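Local coordinates for glutathione peroxidase (Schistosoma mansoni, PDB 2V1M), which catalyses the reduction of hydrogen peroxide by glutathione, yielding glutathione disulfide and water, at residues 46-57 with 90-100. Sequence-based numbering, arbitrary orientation.
Sequences TDKNYRQLQEMH and VTEKYGVQFDM
Tyr94, the last residue of helix 83-94, is a knob that drops into a hollow of helix 46-57 formed by Thr46, Asp47, Tyr50 and Arg51. With CG anti to its carbonyl carbon (chi1 -50°), its ring lies with one face on Tyr50 CB, 3.5 Å from the ring centroid, while Lys93 CG rests on the other face. The two tyrosine rings are nearly parallel, at 4°, but slid so far apart that they barely overlap. At the far end of the knob, Tyr94 OH donates to the anti lone pair of Asp47 OD1 (2.6 Å), and the extended Lys93 brings NZ to the syn side of that same oxygen in a salt bridge of 2.9 Å, so this one carboxylate oxygen receives two donors at the outer end of the hollow. The Arg51 guanidinium turns a face to Tyr94 CD1, at the edge of the ring, as its NH1 donates to Lys93 O; a water links NH1 to Tyr94 O.

Tyr50 is the answering bump. Val90 CG1 sits over a face of its ring, Met100 SD lies near its edge, and Val96 CG2 packs against CD1.

Past the turn at Gly95, whose phi is positive, Gln54 takes hold of the departing chain: Gln97 N donates to Gln54 OE1 (2.8 Å) from above the amide plane, and Gln54 NE2 donates to Gln97 OE1 (2.9 Å). One face of the His57 ring lies over the Gln97-Phe98 peptide, above Gln97 C and Phe98 N. Phe98 wedges its ring edge against Tyr50 CD1 and reaches Leu53 CB with CE1 (3.9 Å).

The axes of 46-57 and of the helical turn 90-94 cross at 81°, close to a right angle. In this thioredoxin-like fold, Tyr50 and Leu53 also touch strand 33-39, while Phe98 and Met100 pack on strand 65-71, beside which 99-100 runs parallel as an outermost strand of the central sheet.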
ATOM      1  N   THR A  46      -4.745 -11.892  -6.292  1.00  3.12           N
ATOM      2  CA  THR A  46      -3.355 -11.443  -6.394  1.00  3.25           C
ATOM      3  C   THR A  46      -3.056 -10.942  -7.791  1.00  3.14           C
ATOM      4  O   THR A  46      -2.481  -9.852  -7.980  1.00  3.09           O
ATOM      5  CB  THR A  46      -2.412 -12.586  -5.961  1.00  3.73           C
ATOM      6  OG1 THR A  46      -2.592 -12.855  -4.560  1.00  3.39           O
ATOM      7  CG2 THR A  46      -0.948 -12.226  -6.266  1.00  3.60           C
ATOM      8  N   ASP A  47      -3.378 -11.754  -8.802  1.00  3.69           N
ATOM      9  CA  ASP A  47      -3.058 -11.360 -10.185  1.00  4.17           C
ATOM     10  C   ASP A  47      -3.708 -10.046 -10.571  1.00  3.69           C
ATOM     11  O   ASP A  47      -3.033  -9.143 -11.088  1.00  3.73           O
ATOM     12  CB  ASP A  47      -3.488 -12.457 -11.181  1.00  5.50           C
ATOM     13  CG  ASP A  47      -2.650 -13.719 -11.119  0.80  6.32           C
ATOM     14  OD1 ASP A  47      -1.507 -13.746 -10.600  1.00  8.19           O
ATOM     15  OD2 ASP A  47      -3.187 -14.739 -11.627  0.80  9.63           O
ATOM     16  N   LYS A  48      -5.014  -9.918 -10.351  1.00  3.75           N
ATOM     17  CA  LYS A  48      -5.697  -8.712 -10.825  1.00  4.36           C
ATOM     18  C   LYS A  48      -5.184  -7.459 -10.109  1.00  3.06           C
ATOM     19  O   LYS A  48      -5.011  -6.401 -10.727  1.00  4.06           O
ATOM     20  CB  LYS A  48      -7.211  -8.844 -10.787  1.00  6.28           C
ATOM     21  CG  LYS A  48      -7.900  -8.951  -9.480  0.50  5.52           C
ATOM     22  CD  LYS A  48      -9.377  -9.247  -9.791  0.50  6.97           C
ATOM     23  CE  LYS A  48     -10.128  -9.553  -8.539  0.50  6.26           C
ATOM     24  NZ  LYS A  48     -11.555  -9.847  -8.838  0.50  7.10           N
ATOM     25  N   ASN A  49      -4.947  -7.593  -8.793  1.00  3.05           N
ATOM     26  CA  ASN A  49      -4.432  -6.413  -8.057  1.00  3.14           C
ATOM     27  C   ASN A  49      -3.041  -6.023  -8.557  1.00  2.99           C
ATOM     28  O   ASN A  49      -2.798  -4.840  -8.848  1.00  3.13           O
ATOM     29  CB  ASN A  49      -4.419  -6.633  -6.548  1.00  2.97           C
ATOM     30  CG  ASN A  49      -5.769  -6.359  -5.944  1.00  3.46           C
ATOM     31  OD1 ASN A  49      -6.070  -5.214  -5.570  1.00  4.05           O
ATOM     32  ND2 ASN A  49      -6.588  -7.394  -5.834  1.00  5.06           N
ATOM     33  N   TYR A  50      -2.104  -6.985  -8.616  1.00  2.98           N
ATOM     34  CA  TYR A  50      -0.750  -6.621  -9.070  1.00  3.12           C
ATOM     35  C   TYR A  50      -0.749  -6.111 -10.509  1.00  3.28           C
ATOM     36  O   TYR A  50      -0.045  -5.158 -10.823  1.00  3.35           O
ATOM     37  CB  TYR A  50       0.182  -7.822  -8.927  1.00  3.08           C
ATOM     38  CG  TYR A  50       0.847  -7.863  -7.559  1.00  3.16           C
ATOM     39  CD1 TYR A  50       1.960  -7.071  -7.241  1.00  3.24           C
ATOM     40  CD2 TYR A  50       0.338  -8.725  -6.572  1.00  3.65           C
ATOM     41  CE1 TYR A  50       2.533  -7.132  -5.971  1.00  3.25           C
ATOM     42  CE2 TYR A  50       0.899  -8.777  -5.280  1.00  3.78           C
ATOM     43  CZ  TYR A  50       1.997  -7.976  -4.988  1.00  3.10           C
ATOM     44  OH  TYR A  50       2.505  -8.037  -3.725  1.00  3.41           O
ATOM     45  N   ARG A  51      -1.520  -6.732 -11.407  1.00  3.40           N
ATOM     46  CA  ARG A  51      -1.536  -6.281 -12.808  1.00  3.44           C
ATOM     47  C   ARG A  51      -2.042  -4.844 -12.871  1.00  3.12           C
ATOM     48  O   ARG A  51      -1.442  -3.988 -13.550  1.00  3.18           O
ATOM     49  CB  ARG A  51      -2.418  -7.180 -13.684  1.00  4.36           C
ATOM     50  CG  ARG A  51      -1.947  -8.592 -13.894  1.00  7.16           C
ATOM     51  CD  ARG A  51      -0.913  -8.748 -14.960  0.80  8.28           C
ATOM     52  NE  ARG A  51      -0.595 -10.166 -15.102  1.00  9.46           N
ATOM     53  CZ  ARG A  51       0.598 -10.661 -15.342  1.00  8.12           C
ATOM     54  NH1 ARG A  51       1.642  -9.841 -15.551  1.00  6.55           N
ATOM     55  NH2 ARG A  51       0.711 -11.989 -15.380  0.80  6.05           N
ATOM     56  N   GLN A  52      -3.161  -4.561 -12.208  1.00  2.92           N
ATOM     57  CA  GLN A  52      -3.716  -3.213 -12.294  1.00  3.33           C
ATOM     58  C   GLN A  52      -2.787  -2.199 -11.605  1.00  2.92           C
ATOM     59  O   GLN A  52      -2.657  -1.072 -12.096  1.00  3.28           O
ATOM     60  CB  GLN A  52      -5.105  -3.143 -11.698  1.00  3.39           C
ATOM     61  CG  GLN A  52      -6.125  -3.919 -12.544  1.00  4.16           C
ATOM     62  CD  GLN A  52      -7.563  -3.670 -12.133  1.00  5.17           C
ATOM     63  OE1 GLN A  52      -7.867  -2.835 -11.287  1.00  4.78           O
ATOM     64  NE2 GLN A  52      -8.469  -4.387 -12.758  0.80  9.40           N
ATOM     65  N   LEU A  53      -2.215  -2.563 -10.453  1.00  2.89           N
ATOM     66  CA  LEU A  53      -1.282  -1.635  -9.798  1.00  3.22           C
ATOM     67  C   LEU A  53      -0.086  -1.299 -10.683  1.00  3.00           C
ATOM     68  O   LEU A  53       0.374  -0.160 -10.719  1.00  3.22           O
ATOM     69  CB  LEU A  53      -0.843  -2.162  -8.428  1.00  3.22           C
ATOM     70  CG  LEU A  53      -1.961  -2.217  -7.389  1.00  3.51           C
ATOM     71  CD1 LEU A  53      -1.475  -3.065  -6.192  1.00  4.55           C
ATOM     72  CD2 LEU A  53      -2.307  -0.793  -6.898  1.00  3.99           C
ATOM     73  N   GLN A  54       0.471  -2.310 -11.361  1.00  3.02           N
ATOM     74  CA  GLN A  54       1.624  -2.045 -12.237  1.00  2.90           C
ATOM     75  C   GLN A  54       1.218  -1.149 -13.422  1.00  3.21           C
ATOM     76  O   GLN A  54       2.003  -0.265 -13.828  1.00  3.23           O
ATOM     77  CB  GLN A  54       2.242  -3.373 -12.700  1.00  3.23           C
ATOM     78  CG  GLN A  54       3.351  -3.186 -13.716  1.00  3.02           C
ATOM     79  CD  GLN A  54       4.457  -2.272 -13.316  1.00  3.25           C
ATOM     80  OE1 GLN A  54       4.737  -2.056 -12.113  1.00  3.04           O
ATOM     81  NE2 GLN A  54       5.128  -1.697 -14.344  1.00  2.91           N
ATOM     82  N   GLU A  55       0.029  -1.369 -13.981  1.00  3.21           N
ATOM     83  CA  GLU A  55      -0.473  -0.476 -15.033  0.80  3.47           C
ATOM     84  C   GLU A  55      -0.667   0.947 -14.502  1.00  3.31           C
ATOM     85  O   GLU A  55      -0.369   1.933 -15.198  1.00  4.01           O
ATOM     86  CB  GLU A  55      -1.775  -1.029 -15.624  0.80  4.75           C
ATOM     87  CG  GLU A  55      -1.594  -2.281 -16.468  0.80  8.75           C
ATOM     88  CD  GLU A  55      -2.699  -3.362 -16.323  0.80  8.74           C
ATOM     89  OE1 GLU A  55      -3.806  -3.074 -15.831  0.80  9.83           O
ATOM     90  OE2 GLU A  55      -2.458  -4.541 -16.707  0.80  9.02           O
ATOM     91  N   MET A  56      -1.214   1.072 -13.304  1.00  3.25           N
ATOM     92  CA  MET A  56      -1.417   2.411 -12.777  0.50  3.57           C
ATOM     93  C   MET A  56      -0.114   3.110 -12.438  1.00  3.36           C
ATOM     94  O   MET A  56       0.007   4.310 -12.700  1.00  3.61           O
ATOM     95  CB  MET A  56      -2.325   2.378 -11.571  0.50  3.14           C
ATOM     96  CG  MET A  56      -3.732   1.956 -11.903  0.50  2.85           C
ATOM     97  SD  MET A  56      -4.760   1.618 -10.457  0.50  4.05           S
ATOM     98  CE  MET A  56      -4.914   3.284  -9.805  0.50  4.57           C
ATOM     99  N   HIS A  57       0.854   2.368 -11.898  1.00  3.25           N
ATOM    100  CA  HIS A  57       2.197   2.921 -11.708  1.00  3.39           C
ATOM    101  C   HIS A  57       2.715   3.469 -13.040  1.00  3.19           C
ATOM    102  O   HIS A  57       3.217   4.589 -13.135  1.00  3.37           O
ATOM    103  CB  HIS A  57       3.134   1.823 -11.231  1.00  3.55           C
ATOM    104  CG  HIS A  57       4.563   2.243 -11.261  1.00  3.95           C
ATOM    105  ND1 HIS A  57       5.150   2.930 -10.211  1.00  4.47           N
ATOM    106  CD2 HIS A  57       5.508   2.084 -12.229  1.00  4.30           C
ATOM    107  CE1 HIS A  57       6.409   3.153 -10.554  1.00  4.71           C
ATOM    108  NE2 HIS A  57       6.646   2.675 -11.765  1.00  4.59           N
ATOM    109  N   VAL A  90       6.903 -11.392  -7.628  1.00  4.11           N
ATOM    110  CA  VAL A  90       6.125 -10.275  -8.181  1.00  4.53           C
ATOM    111  C   VAL A  90       6.896  -9.578  -9.318  1.00  4.11           C
ATOM    112  O   VAL A  90       6.292  -9.061 -10.272  1.00  4.54           O
ATOM    113  CB  VAL A  90       5.666  -9.273  -7.108  1.00  4.83           C
ATOM    114  CG1 VAL A  90       4.858  -9.991  -6.018  1.00  5.71           C
ATOM    115  CG2 VAL A  90       6.817  -8.432  -6.531  1.00  4.92           C
ATOM    116  N   THR A  91       8.220  -9.525  -9.220  1.00  4.39           N
ATOM    117  CA  THR A  91       8.999  -8.884 -10.276  0.80  4.79           C
ATOM    118  C   THR A  91       8.971  -9.729 -11.532  1.00  4.00           C
ATOM    119  O   THR A  91       8.780  -9.173 -12.630  1.00  4.65           O
ATOM    120  CB  THR A  91      10.407  -8.529  -9.820  0.80  6.24           C
ATOM    121  OG1 THR A  91      11.139  -9.670  -9.488  0.80  9.51           O
ATOM    122  CG2 THR A  91      10.413  -7.704  -8.649  0.80  8.49           C
ATOM    123  N   GLU A  92       9.159 -11.040 -11.424  1.00  4.37           N
ATOM    124  CA  GLU A  92       9.174 -11.879 -12.599  1.00  4.72           C
ATOM    125  C   GLU A  92       7.797 -12.058 -13.207  1.00  4.28           C
ATOM    126  O   GLU A  92       7.694 -12.156 -14.456  1.00  5.73           O
ATOM    127  CB  GLU A  92       9.845 -13.222 -12.300  1.00  5.59           C
ATOM    128  CG  GLU A  92      11.343 -13.027 -11.981  1.00  7.17           C
ATOM    129  CD  GLU A  92      12.136 -14.300 -11.884  1.00  9.37           C
ATOM    130  OE1 GLU A  92      11.566 -15.390 -11.991  1.00 11.75           O
ATOM    131  OE2 GLU A  92      13.358 -14.189 -11.678  1.00 12.05           O
ATOM    132  N   LYS A  93       6.747 -12.122 -12.393  1.00  3.72           N
ATOM    133  CA  LYS A  93       5.425 -12.388 -12.939  1.00  3.93           C
ATOM    134  C   LYS A  93       4.756 -11.130 -13.463  1.00  3.47           C
ATOM    135  O   LYS A  93       4.058 -11.162 -14.479  1.00  4.45           O
ATOM    136  CB  LYS A  93       4.510 -13.087 -11.929  1.00  4.56           C
ATOM    137  CG  LYS A  93       3.208 -13.581 -12.540  1.00  5.17           C
ATOM    138  CD  LYS A  93       2.392 -14.467 -11.616  1.00  6.43           C
ATOM    139  CE  LYS A  93       1.148 -14.926 -12.387  1.00  9.16           C
ATOM    140  NZ  LYS A  93       0.296 -15.832 -11.556  1.00 11.28           N
ATOM    141  N   TYR A  94       4.914 -10.015 -12.742  1.00  3.42           N
ATOM    142  CA  TYR A  94       4.147  -8.802 -13.065  1.00  4.17           C
ATOM    143  C   TYR A  94       5.033  -7.655 -13.524  1.00  3.75           C
ATOM    144  O   TYR A  94       4.525  -6.617 -13.972  1.00  4.73           O
ATOM    145  CB  TYR A  94       3.315  -8.338 -11.862  1.00  4.57           C
ATOM    146  CG  TYR A  94       2.492  -9.434 -11.244  1.00  4.07           C
ATOM    147  CD1 TYR A  94       1.438 -10.025 -11.913  1.00  4.63           C
ATOM    148  CD2 TYR A  94       2.765  -9.841  -9.934  1.00  5.47           C
ATOM    149  CE1 TYR A  94       0.694 -11.054 -11.308  1.00  5.50           C
ATOM    150  CE2 TYR A  94       2.047 -10.828  -9.312  1.00  5.52           C
ATOM    151  CZ  TYR A  94       1.029 -11.439  -9.992  1.00  5.16           C
ATOM    152  OH  TYR A  94       0.323 -12.405  -9.321  1.00  6.70           O
ATOM    153  N   GLY A  95       6.344  -7.774 -13.367  1.00  3.47           N
ATOM    154  CA  GLY A  95       7.227  -6.652 -13.684  1.00  3.98           C
ATOM    155  C   GLY A  95       6.986  -5.438 -12.772  1.00  2.98           C
ATOM    156  O   GLY A  95       7.106  -4.294 -13.210  1.00  3.36           O
ATOM    157  N   VAL A  96       6.714  -5.702 -11.479  1.00  3.24           N
ATOM    158  CA  VAL A  96       6.448  -4.625 -10.551  1.00  3.20           C
ATOM    159  C   VAL A  96       7.599  -3.602 -10.541  1.00  3.21           C
ATOM    160  O   VAL A  96       8.762  -3.969 -10.269  1.00  3.62           O
ATOM    161  CB  VAL A  96       6.269  -5.180  -9.130  1.00  3.33           C
ATOM    162  CG1 VAL A  96       6.279  -4.064  -8.090  1.00  4.34           C
ATOM    163  CG2 VAL A  96       4.965  -5.977  -9.057  1.00  4.46           C
ATOM    164  N   GLN A  97       7.228  -2.338 -10.767  1.00  2.93           N
ATOM    165  CA  GLN A  97       8.198  -1.226 -10.707  1.00  2.97           C
ATOM    166  C   GLN A  97       7.926  -0.282  -9.561  1.00  3.26           C
ATOM    167  O   GLN A  97       8.745   0.615  -9.311  1.00  4.87           O
ATOM    168  CB  GLN A  97       8.209  -0.459 -12.023  1.00  3.04           C
ATOM    169  CG  GLN A  97       8.754  -1.263 -13.170  1.00  3.36           C
ATOM    170  CD  GLN A  97       8.621  -0.482 -14.444  1.00  3.19           C
ATOM    171  OE1 GLN A  97       7.511  -0.156 -14.871  1.00  4.10           O
ATOM    172  NE2 GLN A  97       9.753  -0.086 -15.039  1.00  4.08           N
ATOM    173  N   PHE A  98       6.783  -0.418  -8.881  1.00  3.14           N
ATOM    174  CA  PHE A  98       6.472   0.391  -7.723  1.00  3.27           C
ATOM    175  C   PHE A  98       7.208  -0.169  -6.479  1.00  3.32           C
ATOM    176  O   PHE A  98       8.009  -1.116  -6.585  1.00  4.20           O
ATOM    177  CB  PHE A  98       4.959   0.514  -7.512  1.00  3.36           C
ATOM    178  CG  PHE A  98       4.208  -0.797  -7.466  1.00  3.25           C
ATOM    179  CD1 PHE A  98       3.666  -1.363  -8.633  1.00  3.50           C
ATOM    180  CD2 PHE A  98       4.070  -1.499  -6.256  1.00  3.86           C
ATOM    181  CE1 PHE A  98       2.991  -2.579  -8.581  1.00  3.95           C
ATOM    182  CE2 PHE A  98       3.413  -2.729  -6.214  1.00  4.19           C
ATOM    183  CZ  PHE A  98       2.886  -3.287  -7.385  1.00  3.82           C
ATOM    184  N   ASP A  99       7.015   0.476  -5.322  1.00  3.19           N
ATOM    185  CA  ASP A  99       7.847   0.200  -4.161  1.00  3.00           C
ATOM    186  C   ASP A  99       7.275  -0.953  -3.345  1.00  2.75           C
ATOM    187  O   ASP A  99       6.138  -0.909  -2.880  1.00  3.53           O
ATOM    188  CB  ASP A  99       8.005   1.473  -3.340  1.00  3.64           C
ATOM    189  CG  ASP A  99       8.840   2.525  -4.056  1.00  4.47           C
ATOM    190  OD1 ASP A  99       9.654   2.165  -4.930  1.00  6.39           O
ATOM    191  OD2 ASP A  99       8.689   3.712  -3.699  1.00  6.05           O
ATOM    192  N   MET A 100       8.121  -1.960  -3.120  1.00  3.00           N
ATOM    193  CA  MET A 100       7.834  -3.143  -2.321  1.00  2.91           C
ATOM    194  C   MET A 100       8.535  -3.064  -0.983  1.00  3.02           C
ATOM    195  O   MET A 100       9.701  -2.633  -0.883  1.00  3.40           O
ATOM    196  CB  MET A 100       8.337  -4.403  -3.049  1.00  2.94           C
ATOM    197  CG  MET A 100       7.633  -4.725  -4.387  1.00  3.02           C
ATOM    198  SD  MET A 100       5.881  -5.139  -4.232  1.00  3.40           S
ATOM    199  CE  MET A 100       5.918  -6.511  -3.083  1.00  4.88           C
TER
HETATM  200  O   HOH W   1       2.148  -6.952 -15.322  1.00  6.36           O